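Long-range contacts in phosphatidylinositide phosphatase SAC2 (Homo sapiens, PDB 4XUU), which dephosphorylates phosphatidylinositol 4-phosphate as an inositol 4-phosphatase of endocytic recycling, acts as a homodimer, and is represented here by its hSac2 domain, with a pleckstrin-homology-like fold: residues G28-I33 and Q133-M138; Y58-Y63 and Q74-E79; K83-P88 and R102-Y107; G112-L117 and E158-K163. One frame throughout, in Å; residues are numbered along the deposited sequence.

Interaction 1. Residues G28-I33 and Q133-M138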
loop_
_atom_site.group_PDB
_atom_site.type_symbol
_atom_site.label_atom_id
_atom_site.label_comp_id
_atom_site.label_asym_id
_atom_site.label_seq_id
_atom_site.Cartn_x
_atom_site.Cartn_y
_atom_site.Cartn_z
ATOM N N GLY A 28 -11.225 6.920 15.925
ATOM C CA GLY A 28 -11.550 5.686 15.231
ATOM C C GLY A 28 -11.600 4.480 16.144
ATOM O O GLY A 28 -11.080 4.516 17.266
ATOM N N GLY A 29 -12.239 3.420 15.649
ATOM C CA GLY A 29 -12.443 2.185 16.390
ATOM C C GLY A 29 -12.685 1.033 15.434
ATOM O O GLY A 29 -13.280 1.217 14.368
ATOM N N TRP A 30 -12.209 -0.155 15.804
ATOM C CA TRP A 30 -12.292 -1.326 14.922
ATOM C C TRP A 30 -12.572 -2.604 15.701
ATOM O O TRP A 30 -12.040 -2.807 16.797
ATOM C CB TRP A 30 -10.992 -1.494 14.120
ATOM C CG TRP A 30 -10.573 -0.263 13.381
ATOM C CD1 TRP A 30 -10.848 0.041 12.080
ATOM C CD2 TRP A 30 -9.805 0.834 13.897
ATOM N NE1 TRP A 30 -10.300 1.260 11.755
ATOM C CE2 TRP A 30 -9.656 1.768 12.851
ATOM C CE3 TRP A 30 -9.229 1.116 15.145
ATOM C CZ2 TRP A 30 -8.960 2.966 13.010
ATOM C CZ3 TRP A 30 -8.535 2.310 15.309
ATOM C CH2 TRP A 30 -8.406 3.220 14.245
ATOM N N ALA A 31 -13.411 -3.459 15.132
ATOM C CA ALA A 31 -13.645 -4.790 15.670
ATOM C C ALA A 31 -12.571 -5.714 15.128
ATOM O O ALA A 31 -12.351 -5.769 13.917
ATOM C CB ALA A 31 -15.023 -5.291 15.278
ATOM N N LEU A 32 -11.895 -6.426 16.026
ATOM C CA LEU A 32 -10.817 -7.336 15.638
ATOM C C LEU A 32 -10.881 -8.666 16.392
ATOM O O LEU A 32 -11.783 -8.899 17.200
ATOM C CB LEU A 32 -9.445 -6.670 15.825
ATOM C CG LEU A 32 -9.142 -5.355 15.085
ATOM C CD1 LEU A 32 -7.912 -4.682 15.662
ATOM C CD2 LEU A 32 -8.984 -5.558 13.578
ATOM N N ILE A 33 -9.920 -9.537 16.100
ATOM C CA ILE A 33 -9.815 -10.847 16.723
ATOM C C ILE A 33 -8.390 -11.036 17.228
ATOM O O ILE A 33 -7.440 -10.627 16.565
ATOM C CB ILE A 33 -10.194 -11.972 15.721
ATOM C CG1 ILE A 33 -11.668 -11.853 15.318
ATOM C CG2 ILE A 33 -9.914 -13.365 16.304
ATOM C CD1 ILE A 33 -12.033 -12.645 14.078
ATOM N N GLN A 133 -2.982 -2.616 7.650
ATOM C CA GLN A 133 -2.106 -1.519 7.233
ATOM C C GLN A 133 -2.807 -0.175 7.449
ATOM O O GLN A 133 -2.182 0.800 7.864
ATOM C CB GLN A 133 -1.662 -1.690 5.772
ATOM C CG GLN A 133 -0.640 -0.655 5.270
ATOM C CD GLN A 133 0.711 -0.709 5.996
ATOM O OE1 GLN A 133 1.247 -1.785 6.276
ATOM N NE2 GLN A 133 1.268 0.464 6.288
ATOM N N CYS A 134 -4.113 -0.153 7.192
ATOM C CA CYS A 134 -4.944 1.030 7.394
ATOM C C CYS A 134 -5.019 1.453 8.851
ATOM O O CYS A 134 -4.846 2.637 9.164
ATOM C CB CYS A 134 -6.347 0.796 6.833
ATOM S SG CYS A 134 -6.373 0.889 5.032
ATOM N N ILE A 135 -5.271 0.488 9.734
ATOM C CA ILE A 135 -5.340 0.755 11.170
ATOM C C ILE A 135 -3.994 1.283 11.698
ATOM O O ILE A 135 -3.958 2.293 12.401
ATOM C CB ILE A 135 -5.816 -0.498 11.972
ATOM C CG1 ILE A 135 -7.260 -0.857 11.591
ATOM C CG2 ILE A 135 -5.693 -0.263 13.477
ATOM C CD1 ILE A 135 -7.695 -2.242 12.038
ATOM N N ALA A 136 -2.904 0.606 11.330
ATOM C CA ALA A 136 -1.547 1.015 11.704
ATOM C C ALA A 136 -1.243 2.436 11.251
ATOM O O ALA A 136 -0.620 3.208 11.977
ATOM C CB ALA A 136 -0.520 0.045 11.136
ATOM N N GLU A 137 -1.701 2.774 10.051
ATOM C CA GLU A 137 -1.511 4.114 9.521
ATOM C C GLU A 137 -2.218 5.193 10.342
ATOM O O GLU A 137 -1.647 6.258 10.568
ATOM C CB GLU A 137 -1.858 4.170 8.031
ATOM C CG GLU A 137 -0.656 3.782 7.180
ATOM C CD GLU A 137 -0.985 3.445 5.741
ATOM O OE1 GLU A 137 -0.281 2.574 5.183
ATOM O OE2 GLU A 137 -1.920 4.044 5.157
HETATM N N MSE A 138 -3.428 4.916 10.823
HETATM C CA MSE A 138 -4.116 5.889 11.665
HETATM C C MSE A 138 -3.474 6.036 13.044
HETATM O O MSE A 138 -3.415 7.135 13.587
HETATM C CB MSE A 138 -5.616 5.622 11.783
HETATM C CG MSE A 138 -6.365 6.919 12.101
HETATM SE SE MSE A 138 -8.244 6.735 12.524
HETATM C CE MSE A 138 -8.900 6.478 10.701
#
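Strand G28-I33 and helix Q133-M138 run roughly antiparallel, their segment axes 151° apart and 10.4 Å from each other at closest approach, a gap that W30, I135, L32 and M138 fill. I135 runs across one face of the W30 indole, the two side chains passing in opposite directions: its CG1 stands 3.6 Å from the centroid of the five-membered ring and only 3° off the normal, a CH-pi contact over the face. The branch fits because CG1 is turned beside the helix backbone N, which leaves CD1 to run on past W30 and meet L32 CD2 tip to tip at 3.9 Å. The opposite face of the indole lies on the strand's own backbone, near the carbonyl carbon of G28. M138, a selenomethionine, uses the rim instead. Its chain is extended through chi2 and bends at chi3 (-77°), which brings SE to 3.9 Å from W30 CZ2 near the ring plane, an edge-on Met-aromatic contact. The same selenium is 4.4 Å from G28 CA, where the lack of a side chain leaves it room. L51 and L53 of strand 48-54 extend this apolar layer. The second subunit adds W30 and M138 of its own, pairs its strand with G28-W30, and forms a C134-C134 disulfide with this helix. Apolar docking of the long C-terminal helix on the sheet is characteristic of the pleckstrin-homology fold, and here that helix and strand also build the dimer interface.

Interaction 2. Residues Y58-Y63 and Q74-E79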
loop_
_atom_site.group_PDB
_atom_site.type_symbol
_atom_site.label_atom_id
_atom_site.label_comp_id
_atom_site.label_asym_id
_atom_site.label_seq_id
_atom_site.Cartn_x
_atom_site.Cartn_y
_atom_site.Cartn_z
ATOM N N TYR A 58 -4.888 4.757 22.987
ATOM C CA TYR A 58 -5.657 3.698 22.358
ATOM C C TYR A 58 -6.155 2.738 23.428
ATOM O O TYR A 58 -5.562 2.640 24.509
ATOM C CB TYR A 58 -4.863 2.987 21.254
ATOM C CG TYR A 58 -3.684 2.165 21.718
ATOM C CD1 TYR A 58 -2.530 2.782 22.211
ATOM C CD2 TYR A 58 -3.713 0.770 21.645
ATOM C CE1 TYR A 58 -1.436 2.031 22.632
ATOM C CE2 TYR A 58 -2.626 0.007 22.058
ATOM C CZ TYR A 58 -1.491 0.648 22.555
ATOM O OH TYR A 58 -0.412 -0.088 22.976
ATOM N N TYR A 59 -7.263 2.066 23.129
ATOM C CA TYR A 59 -7.967 1.230 24.093
ATOM C C TYR A 59 -8.131 -0.167 23.526
ATOM O O TYR A 59 -8.587 -0.329 22.387
ATOM C CB TYR A 59 -9.343 1.825 24.403
ATOM C CG TYR A 59 -9.290 3.208 25.015
ATOM C CD1 TYR A 59 -8.998 4.334 24.237
ATOM C CD2 TYR A 59 -9.526 3.389 26.368
ATOM C CE1 TYR A 59 -8.934 5.600 24.802
ATOM C CE2 TYR A 59 -9.481 4.647 26.940
ATOM C CZ TYR A 59 -9.179 5.749 26.161
ATOM O OH TYR A 59 -9.127 6.992 26.752
ATOM N N VAL A 60 -7.746 -1.171 24.311
ATOM C CA VAL A 60 -7.878 -2.561 23.893
ATOM C C VAL A 60 -8.750 -3.331 24.877
ATOM O O VAL A 60 -8.444 -3.407 26.069
ATOM C CB VAL A 60 -6.508 -3.262 23.735
ATOM C CG1 VAL A 60 -6.685 -4.627 23.093
ATOM C CG2 VAL A 60 -5.544 -2.411 22.908
ATOM N N ALA A 61 -9.838 -3.895 24.359
ATOM C CA ALA A 61 -10.776 -4.663 25.163
ATOM C C ALA A 61 -10.963 -6.062 24.589
ATOM O O ALA A 61 -11.369 -6.213 23.435
ATOM C CB ALA A 61 -12.109 -3.941 25.253
ATOM N N TYR A 62 -10.654 -7.077 25.392
ATOM C CA TYR A 62 -10.892 -8.470 25.014
ATOM C C TYR A 62 -12.251 -8.932 25.540
ATOM O O TYR A 62 -12.610 -8.645 26.683
ATOM C CB TYR A 62 -9.781 -9.383 25.547
ATOM C CG TYR A 62 -8.439 -9.229 24.855
ATOM C CD1 TYR A 62 -7.635 -8.115 25.094
ATOM C CD2 TYR A 62 -7.967 -10.204 23.971
ATOM C CE1 TYR A 62 -6.403 -7.968 24.469
ATOM C CE2 TYR A 62 -6.728 -10.068 23.339
ATOM C CZ TYR A 62 -5.955 -8.943 23.594
ATOM O OH TYR A 62 -4.733 -8.778 22.984
ATOM N N TYR A 63 -13.004 -9.640 24.705
ATOM C CA TYR A 63 -14.326 -10.135 25.085
ATOM C C TYR A 63 -14.294 -11.615 25.443
ATOM O O TYR A 63 -13.533 -12.387 24.857
ATOM C CB TYR A 63 -15.333 -9.901 23.956
ATOM C CG TYR A 63 -15.807 -8.474 23.833
ATOM C CD1 TYR A 63 -15.082 -7.536 23.095
ATOM C CD2 TYR A 63 -16.980 -8.059 24.452
ATOM C CE1 TYR A 63 -15.517 -6.221 22.983
ATOM C CE2 TYR A 63 -17.423 -6.746 24.344
ATOM C CZ TYR A 63 -16.686 -5.833 23.610
ATOM O OH TYR A 63 -17.124 -4.533 23.502
ATOM N N GLN A 74 -7.751 -2.203 28.774
ATOM C CA GLN A 74 -6.539 -1.406 28.914
ATOM C C GLN A 74 -6.672 -0.071 28.195
ATOM O O GLN A 74 -6.996 -0.033 27.012
ATOM C CB GLN A 74 -5.331 -2.149 28.336
ATOM C CG GLN A 74 -4.839 -3.358 29.136
ATOM C CD GLN A 74 -3.602 -3.989 28.519
ATOM O OE1 GLN A 74 -3.522 -4.156 27.310
ATOM N NE2 GLN A 74 -2.633 -4.338 29.349
ATOM N N ARG A 75 -6.437 1.022 28.915
ATOM C CA ARG A 75 -6.169 2.297 28.269
ATOM C C ARG A 75 -4.666 2.446 28.228
ATOM O O ARG A 75 -3.981 2.258 29.238
ATOM C CB ARG A 75 -6.789 3.472 29.022
ATOM C CG ARG A 75 -6.534 4.820 28.346
ATOM C CD ARG A 75 -6.961 5.981 29.222
ATOM N NE ARG A 75 -6.560 7.269 28.660
ATOM C CZ ARG A 75 -5.364 7.832 28.828
ATOM N NH1 ARG A 75 -4.422 7.227 29.541
ATOM N NH2 ARG A 75 -5.108 9.005 28.273
ATOM N N LEU A 76 -4.153 2.768 27.051
ATOM C CA LEU A 76 -2.718 2.851 26.847
ATOM C C LEU A 76 -2.395 4.160 26.154
ATOM O O LEU A 76 -2.915 4.446 25.069
ATOM C CB LEU A 76 -2.236 1.660 26.011
ATOM C CG LEU A 76 -2.415 0.259 26.620
ATOM C CD1 LEU A 76 -2.600 -0.816 25.555
ATOM C CD2 LEU A 76 -1.251 -0.077 27.551
ATOM N N SER A 77 -1.553 4.963 26.795
ATOM C CA SER A 77 -1.105 6.221 26.217
ATOM C C SER A 77 -0.363 5.941 24.919
ATOM O O SER A 77 0.321 4.919 24.798
ATOM C CB SER A 77 -0.193 6.960 27.193
ATOM O OG SER A 77 0.258 8.181 26.632
ATOM N N LEU A 78 -0.508 6.842 23.949
ATOM C CA LEU A 78 0.170 6.688 22.666
ATOM C C LEU A 78 1.688 6.844 22.779
ATOM O O LEU A 78 2.428 6.302 21.958
ATOM C CB LEU A 78 -0.415 7.631 21.610
ATOM C CG LEU A 78 -1.774 7.240 21.003
ATOM C CD1 LEU A 78 -2.366 8.409 20.238
ATOM C CD2 LEU A 78 -1.674 6.020 20.102
ATOM N N GLU A 79 2.149 7.574 23.797
ATOM C CA GLU A 79 3.583 7.695 24.071
ATOM C C GLU A 79 4.251 6.337 24.257
ATOM O O GLU A 79 5.416 6.160 23.897
ATOM C CB GLU A 79 3.847 8.541 25.317
ATOM C CG GLU A 79 3.958 10.032 25.064
ATOM C CD GLU A 79 2.696 10.785 25.449
ATOM O OE1 GLU A 79 1.583 10.268 25.197
ATOM O OE2 GLU A 79 2.821 11.896 26.007
#
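Y59 OH is approached by two groups: R75 NE gives it a weak bond at 3.2 Å, bent to 132° at the hydrogen, and E24 OE1 forms a hydrogen bond with it. E24 also makes a salt bridge with R75 NH2 through its other oxygen, so one carboxylate ties both ends together. The tyrosine and arginine lie side by side and point the same way, R75 CG passing 3.3 Å from Y59 CE2, with the ring and guanidinium planes 77° apart. Behind them is an antiparallel beta hairpin: Y58 with L76 and V60 with Q74 are hydrogen-bonded pairs, and Y59 with R75 is the non-hydrogen-bonded pair between them. Y58 N reaches L76 O at 2.9 Å, and V60 N reaches Q74 O at 3.0 Å. On the face bearing Y58, V60, Q74 and L76, the Y58 ring swings over its neighbour because chi1 is 68°; L76 CB then lies over that ring, 3.9 Å from its centroid. L78 CD2 touches Y58 CD1 at 4.0 Å, while the Q74 amide nitrogen bonds to E166 O and Y105 OH.

Interaction 3. Residues K83-P88 and R102-Y107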
loop_
_atom_site.group_PDB
_atom_site.type_symbol
_atom_site.label_atom_id
_atom_site.label_comp_id
_atom_site.label_asym_id
_atom_site.label_seq_id
_atom_site.Cartn_x
_atom_site.Cartn_y
_atom_site.Cartn_z
ATOM N N LYS A 83 6.106 0.447 18.534
ATOM C CA LYS A 83 6.181 0.095 17.120
ATOM C C LYS A 83 5.043 -0.841 16.733
ATOM O O LYS A 83 4.394 -1.431 17.598
ATOM C CB LYS A 83 7.532 -0.554 16.791
ATOM C CG LYS A 83 7.845 -1.805 17.595
ATOM C CD LYS A 83 9.179 -2.408 17.210
ATOM C CE LYS A 83 9.397 -3.719 17.947
ATOM N NZ LYS A 83 10.623 -4.426 17.492
ATOM N N ILE A 84 4.804 -0.961 15.428
ATOM C CA ILE A 84 3.835 -1.912 14.899
ATOM C C ILE A 84 4.509 -2.851 13.902
ATOM O O ILE A 84 5.246 -2.409 13.020
ATOM C CB ILE A 84 2.631 -1.197 14.223
ATOM C CG1 ILE A 84 1.917 -0.277 15.219
ATOM C CG2 ILE A 84 1.654 -2.216 13.651
ATOM C CD1 ILE A 84 0.877 0.628 14.600
ATOM N N GLU A 85 4.250 -4.146 14.048
ATOM C CA GLU A 85 4.731 -5.139 13.091
ATOM C C GLU A 85 3.560 -5.774 12.356
ATOM O O GLU A 85 2.557 -6.121 12.979
ATOM C CB GLU A 85 5.532 -6.222 13.805
ATOM C CG GLU A 85 6.800 -5.734 14.473
ATOM C CD GLU A 85 7.545 -6.853 15.158
ATOM O OE1 GLU A 85 6.894 -7.697 15.811
ATOM O OE2 GLU A 85 8.789 -6.893 15.041
ATOM N N ILE A 86 3.680 -5.912 11.038
ATOM C CA ILE A 86 2.645 -6.563 10.233
ATOM C C ILE A 86 3.226 -7.670 9.350
ATOM O O ILE A 86 4.028 -7.412 8.446
ATOM C CB ILE A 86 1.839 -5.554 9.367
ATOM C CG1 ILE A 86 1.055 -4.584 10.259
ATOM C CG2 ILE A 86 0.881 -6.292 8.430
ATOM C CD1 ILE A 86 0.373 -3.449 9.513
ATOM N N GLY A 87 2.810 -8.902 9.616
ATOM C CA GLY A 87 3.268 -10.043 8.836
ATOM C C GLY A 87 2.409 -11.275 9.022
ATOM O O GLY A 87 1.406 -11.228 9.735
ATOM N N PRO A 88 2.800 -12.391 8.378
ATOM C CA PRO A 88 2.074 -13.654 8.504
ATOM C C PRO A 88 1.990 -14.124 9.953
ATOM O O PRO A 88 2.949 -13.961 10.715
ATOM C CB PRO A 88 2.920 -14.627 7.677
ATOM C CG PRO A 88 3.654 -13.765 6.719
ATOM C CD PRO A 88 3.958 -12.517 7.473
ATOM N N ARG A 102 0.869 -6.619 15.169
ATOM C CA ARG A 102 1.429 -6.685 16.505
ATOM C C ARG A 102 1.767 -5.290 17.035
ATOM O O ARG A 102 2.593 -4.579 16.462
ATOM C CB ARG A 102 2.658 -7.591 16.492
ATOM C CG ARG A 102 3.222 -7.921 17.847
ATOM C CD ARG A 102 4.077 -9.161 17.764
ATOM N NE ARG A 102 3.279 -10.377 17.891
ATOM C CZ ARG A 102 3.759 -11.612 17.761
ATOM N NH1 ARG A 102 5.043 -11.816 17.484
ATOM N NH2 ARG A 102 2.945 -12.651 17.901
ATOM N N LEU A 103 1.112 -4.913 18.129
ATOM C CA LEU A 103 1.293 -3.611 18.763
ATOM C C LEU A 103 2.165 -3.750 20.002
ATOM O O LEU A 103 1.711 -4.250 21.033
ATOM C CB LEU A 103 -0.064 -3.010 19.160
ATOM C CG LEU A 103 -1.211 -2.954 18.142
ATOM C CD1 LEU A 103 -2.502 -2.511 18.811
ATOM C CD2 LEU A 103 -0.881 -2.036 16.985
ATOM N N HIS A 104 3.418 -3.314 19.896
ATOM C CA HIS A 104 4.364 -3.392 21.009
ATOM C C HIS A 104 4.226 -2.163 21.901
ATOM O O HIS A 104 4.372 -1.034 21.439
ATOM C CB HIS A 104 5.802 -3.505 20.492
ATOM C CG HIS A 104 6.060 -4.731 19.672
ATOM N ND1 HIS A 104 6.702 -5.843 20.175
ATOM C CD2 HIS A 104 5.770 -5.017 18.381
ATOM C CE1 HIS A 104 6.791 -6.763 19.232
ATOM N NE2 HIS A 104 6.235 -6.286 18.132
ATOM N N TYR A 105 3.942 -2.385 23.179
ATOM C CA TYR A 105 3.788 -1.278 24.115
ATOM C C TYR A 105 4.685 -1.391 25.346
ATOM O O TYR A 105 5.068 -2.491 25.765
ATOM C CB TYR A 105 2.317 -1.081 24.506
ATOM C CG TYR A 105 1.705 -2.153 25.389
ATOM C CD1 TYR A 105 1.093 -3.277 24.833
ATOM C CD2 TYR A 105 1.711 -2.025 26.780
ATOM C CE1 TYR A 105 0.517 -4.259 25.640
ATOM C CE2 TYR A 105 1.137 -2.996 27.597
ATOM C CZ TYR A 105 0.542 -4.109 27.020
ATOM O OH TYR A 105 -0.023 -5.071 27.824
ATOM N N ARG A 106 5.024 -0.235 25.907
ATOM C CA ARG A 106 5.844 -0.161 27.101
ATOM C C ARG A 106 4.934 -0.065 28.321
ATOM O O ARG A 106 3.983 0.724 28.340
ATOM C CB ARG A 106 6.792 1.035 27.020
ATOM C CG ARG A 106 7.885 1.029 28.069
ATOM C CD ARG A 106 8.937 2.085 27.779
ATOM N NE ARG A 106 9.915 1.636 26.789
ATOM C CZ ARG A 106 11.131 1.180 27.084
ATOM N NH1 ARG A 106 11.536 1.106 28.347
ATOM N NH2 ARG A 106 11.950 0.798 26.113
ATOM N N TYR A 107 5.224 -0.886 29.326
ATOM C CA TYR A 107 4.408 -0.969 30.529
ATOM C C TYR A 107 5.298 -1.006 31.767
ATOM O O TYR A 107 6.183 -1.859 31.878
ATOM C CB TYR A 107 3.499 -2.202 30.471
ATOM C CG TYR A 107 2.629 -2.395 31.690
ATOM C CD1 TYR A 107 1.578 -1.520 31.967
ATOM C CD2 TYR A 107 2.854 -3.455 32.568
ATOM C CE1 TYR A 107 0.776 -1.693 33.093
ATOM C CE2 TYR A 107 2.056 -3.638 33.694
ATOM C CZ TYR A 107 1.018 -2.755 33.950
ATOM O OH TYR A 107 0.224 -2.929 35.062
#
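H104 and E85 cross with the imidazole and carboxylate planes almost perpendicular, 86° apart. The bond between them, H104 NE2 to E85 OE1, is 2.8 Å long with 153° at the hydrogen. The acceptor sits near the plane of the imidazole, yet the donor comes to OE1 from above the carboxylate plane. K83 takes the face of the same ring. Its CG lies between backbone N and carbonyl carbon (chi1 58°), and the extended chain beyond it carries CE over the centre of the imidazole, 3.9 Å from the ring centroid, in a CH-pi contact. H104 is thus gripped at its edge by an acid and over one face by a lysine methylene, and replacing it with an alanine would probably leave E85 OE1 without this donor and the K83 chain without the flat surface it rests on. R102, on the same side of the sheet as K83, E85 and H104, turns its guanidinium elsewhere, to T116 and D36, but its CD stays 3.7 Å from E85 OE1. On the other side of the sheet I84 and L103 lie alongside each other, CG1 of I84 being 3.7 Å from CD2 of L103, and both meet L139 of helix 129-145. Backbone bonds fix the register: E85 N to R102 O is 3.0 Å and R102 N to E85 O is 2.8 Å. These are strands of an antiparallel hairpin in the pleckstrin-homology-like sheet, its I84-L103 side packed against the long helix.

Interaction 4. Residues G112-L117 and E158-K163. Unlike the reference sequence in segment 158-163: A159 (reference Arg), A161 (reference Ser).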
loop_
_atom_site.group_PDB
_atom_site.type_symbol
_atom_site.label_atom_id
_atom_site.label_comp_id
_atom_site.label_asym_id
_atom_site.label_seq_id
_atom_site.Cartn_x
_atom_site.Cartn_y
_atom_site.Cartn_z
ATOM N N GLY A 112 8.373 -5.807 25.983
ATOM C CA GLY A 112 8.068 -7.227 25.843
ATOM C C GLY A 112 6.577 -7.483 25.964
ATOM O O GLY A 112 6.143 -8.630 26.094
ATOM N N TYR A 113 5.798 -6.403 25.932
ATOM C CA TYR A 113 4.342 -6.478 25.963
ATOM C C TYR A 113 3.785 -6.168 24.579
ATOM O O TYR A 113 4.145 -5.149 23.972
ATOM C CB TYR A 113 3.768 -5.470 26.962
ATOM C CG TYR A 113 4.131 -5.708 28.407
ATOM C CD1 TYR A 113 3.345 -6.525 29.221
ATOM C CD2 TYR A 113 5.248 -5.094 28.971
ATOM C CE1 TYR A 113 3.671 -6.734 30.558
ATOM C CE2 TYR A 113 5.581 -5.300 30.303
ATOM C CZ TYR A 113 4.791 -6.120 31.088
ATOM O OH TYR A 113 5.127 -6.320 32.406
ATOM N N PHE A 114 2.907 -7.038 24.082
ATOM C CA PHE A 114 2.285 -6.813 22.776
ATOM C C PHE A 114 0.924 -7.468 22.580
ATOM O O PHE A 114 0.639 -8.530 23.131
ATOM C CB PHE A 114 3.235 -7.169 21.613
ATOM C CG PHE A 114 3.841 -8.546 21.696
ATOM C CD1 PHE A 114 3.145 -9.660 21.235
ATOM C CD2 PHE A 114 5.129 -8.723 22.198
ATOM C CE1 PHE A 114 3.715 -10.937 21.292
ATOM C CE2 PHE A 114 5.709 -9.993 22.260
ATOM C CZ PHE A 114 5.001 -11.102 21.807
ATOM N N HIS A 115 0.094 -6.799 21.790
ATOM C CA HIS A 115 -1.186 -7.330 21.354
ATOM C C HIS A 115 -1.035 -7.791 19.921
ATOM O O HIS A 115 -0.472 -7.078 19.097
ATOM C CB HIS A 115 -2.260 -6.253 21.419
ATOM C CG HIS A 115 -2.463 -5.687 22.786
ATOM N ND1 HIS A 115 -3.049 -6.405 23.806
ATOM C CD2 HIS A 115 -2.164 -4.472 23.302
ATOM C CE1 HIS A 115 -3.099 -5.658 24.893
ATOM N NE2 HIS A 115 -2.573 -4.478 24.613
ATOM N N THR A 116 -1.532 -8.985 19.624
ATOM C CA THR A 116 -1.472 -9.504 18.264
ATOM C C THR A 116 -2.884 -9.714 17.741
ATOM O O THR A 116 -3.615 -10.592 18.212
ATOM C CB THR A 116 -0.645 -10.794 18.177
ATOM O OG1 THR A 116 0.585 -10.620 18.895
ATOM C CG2 THR A 116 -0.329 -11.129 16.727
ATOM N N LEU A 117 -3.255 -8.888 16.765
ATOM C CA LEU A 117 -4.636 -8.797 16.320
ATOM C C LEU A 117 -4.774 -9.043 14.826
ATOM O O LEU A 117 -3.832 -8.827 14.066
ATOM C CB LEU A 117 -5.208 -7.421 16.690
ATOM C CG LEU A 117 -4.970 -6.955 18.131
ATOM C CD1 LEU A 117 -5.302 -5.476 18.305
ATOM C CD2 LEU A 117 -5.735 -7.814 19.140
ATOM N N GLU A 158 7.456 -13.278 15.160
ATOM C CA GLU A 158 8.183 -14.263 15.956
ATOM C C GLU A 158 7.247 -15.170 16.748
ATOM O O GLU A 158 6.191 -14.739 17.213
ATOM C CB GLU A 158 9.178 -13.566 16.889
ATOM C CG GLU A 158 10.244 -12.756 16.152
ATOM C CD GLU A 158 11.009 -11.815 17.067
ATOM O OE1 GLU A 158 10.761 -10.594 16.996
ATOM O OE2 GLU A 158 11.854 -12.295 17.856
ATOM N N ALA A 159 7.657 -16.427 16.897
ATOM C CA ALA A 159 6.858 -17.453 17.565
ATOM C C ALA A 159 7.015 -17.411 19.089
ATOM O O ALA A 159 7.363 -18.418 19.722
ATOM C CB ALA A 159 7.217 -18.842 17.015
ATOM N N LYS A 160 6.751 -16.241 19.666
ATOM C CA LYS A 160 6.816 -16.050 21.115
ATOM C C LYS A 160 5.548 -15.399 21.656
ATOM O O LYS A 160 4.822 -14.727 20.923
ATOM C CB LYS A 160 8.059 -15.242 21.517
ATOM C CG LYS A 160 8.225 -13.891 20.813
ATOM C CD LYS A 160 9.588 -13.269 21.111
ATOM C CE LYS A 160 10.722 -14.042 20.435
ATOM N NZ LYS A 160 12.064 -13.676 20.974
ATOM N N ALA A 161 5.288 -15.619 22.941
ATOM C CA ALA A 161 4.142 -15.026 23.611
ATOM C C ALA A 161 4.525 -13.705 24.270
ATOM O O ALA A 161 5.684 -13.486 24.620
ATOM C CB ALA A 161 3.567 -15.992 24.637
ATOM N N SER A 162 3.541 -12.826 24.422
ATOM C CA SER A 162 3.724 -11.580 25.153
ATOM C C SER A 162 3.783 -11.839 26.653
ATOM O O SER A 162 3.284 -12.859 27.130
ATOM C CB SER A 162 2.575 -10.619 24.847
ATOM O OG SER A 162 2.508 -9.579 25.806
ATOM N N LYS A 163 4.398 -10.912 27.384
ATOM C CA LYS A 163 4.283 -10.876 28.840
ATOM C C LYS A 163 2.805 -10.707 29.188
ATOM O O LYS A 163 2.078 -10.039 28.450
ATOM C CB LYS A 163 5.086 -9.713 29.424
ATOM C CG LYS A 163 6.591 -9.860 29.348
ATOM C CD LYS A 163 7.274 -8.754 30.142
ATOM C CE LYS A 163 8.781 -8.953 30.216
ATOM N NZ LYS A 163 9.453 -8.651 28.922
#
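The F114 ring carries S162 on one face, CB standing 3.7 Å from the centroid and over the centre, while K160 O lies at the ring edge, 3.7 Å from CZ. The neighbouring Y113 ring is met over one face by K163, whose CB is 3.9 Å from the centroid, toward the rim; CD of the same chain passes 3.7 Å from Y113 CZ, and the two side chains cross at about a right angle. Between the rings, S162 OG works both ways. It accepts F114 N at 3.1 Å and a nearly straight 170°, and gives its own hydrogen to K163 O at 2.7 Å, which fixes the hydroxyl's rotation. K163 N adds a 3.1 Å bond to G112 O, 175° at the hydrogen, and K163 NZ bonds to S111 O. F114 reaches the S162 methylene because chi1 is 52°, placing CG between backbone N and carbonyl carbon; a serine in its place would probably leave S162 CB without the ring it rests on and open a gap beside K160 and H104. Here an irregular C-terminal segment straps onto strand 110-119 of the hSac2 domain by isolated backbone and serine bonds rather than by strand pairing.

All four contacts reach one sheet of the hSac2 domain: interactions 2 and 3 pair its strands, interaction 1 sets a helix on it and interaction 4 a loop. None involves a ligand. Interactions 3 and 4 are nearest, their centres 8 Å apart, and share a strand junction in which L103 N bonds to H115 O and Y105 N to Y113 O, both at 2.9 Å. Interaction 2 reaches both: L76 CD2 packs 3.6 Å from Y105 CD2, and Y62 OH lies 3.0 Å from H115 ND1, a probable hydrogen bond. Helix residue A136 of interaction 1 packs its CB on I84 CD1 of interaction 3 at 3.8 Å, and L32 CD1 meets L117 CD1 of strand 110-119 at 3.8 Å. Interactions 1 and 2 do not touch.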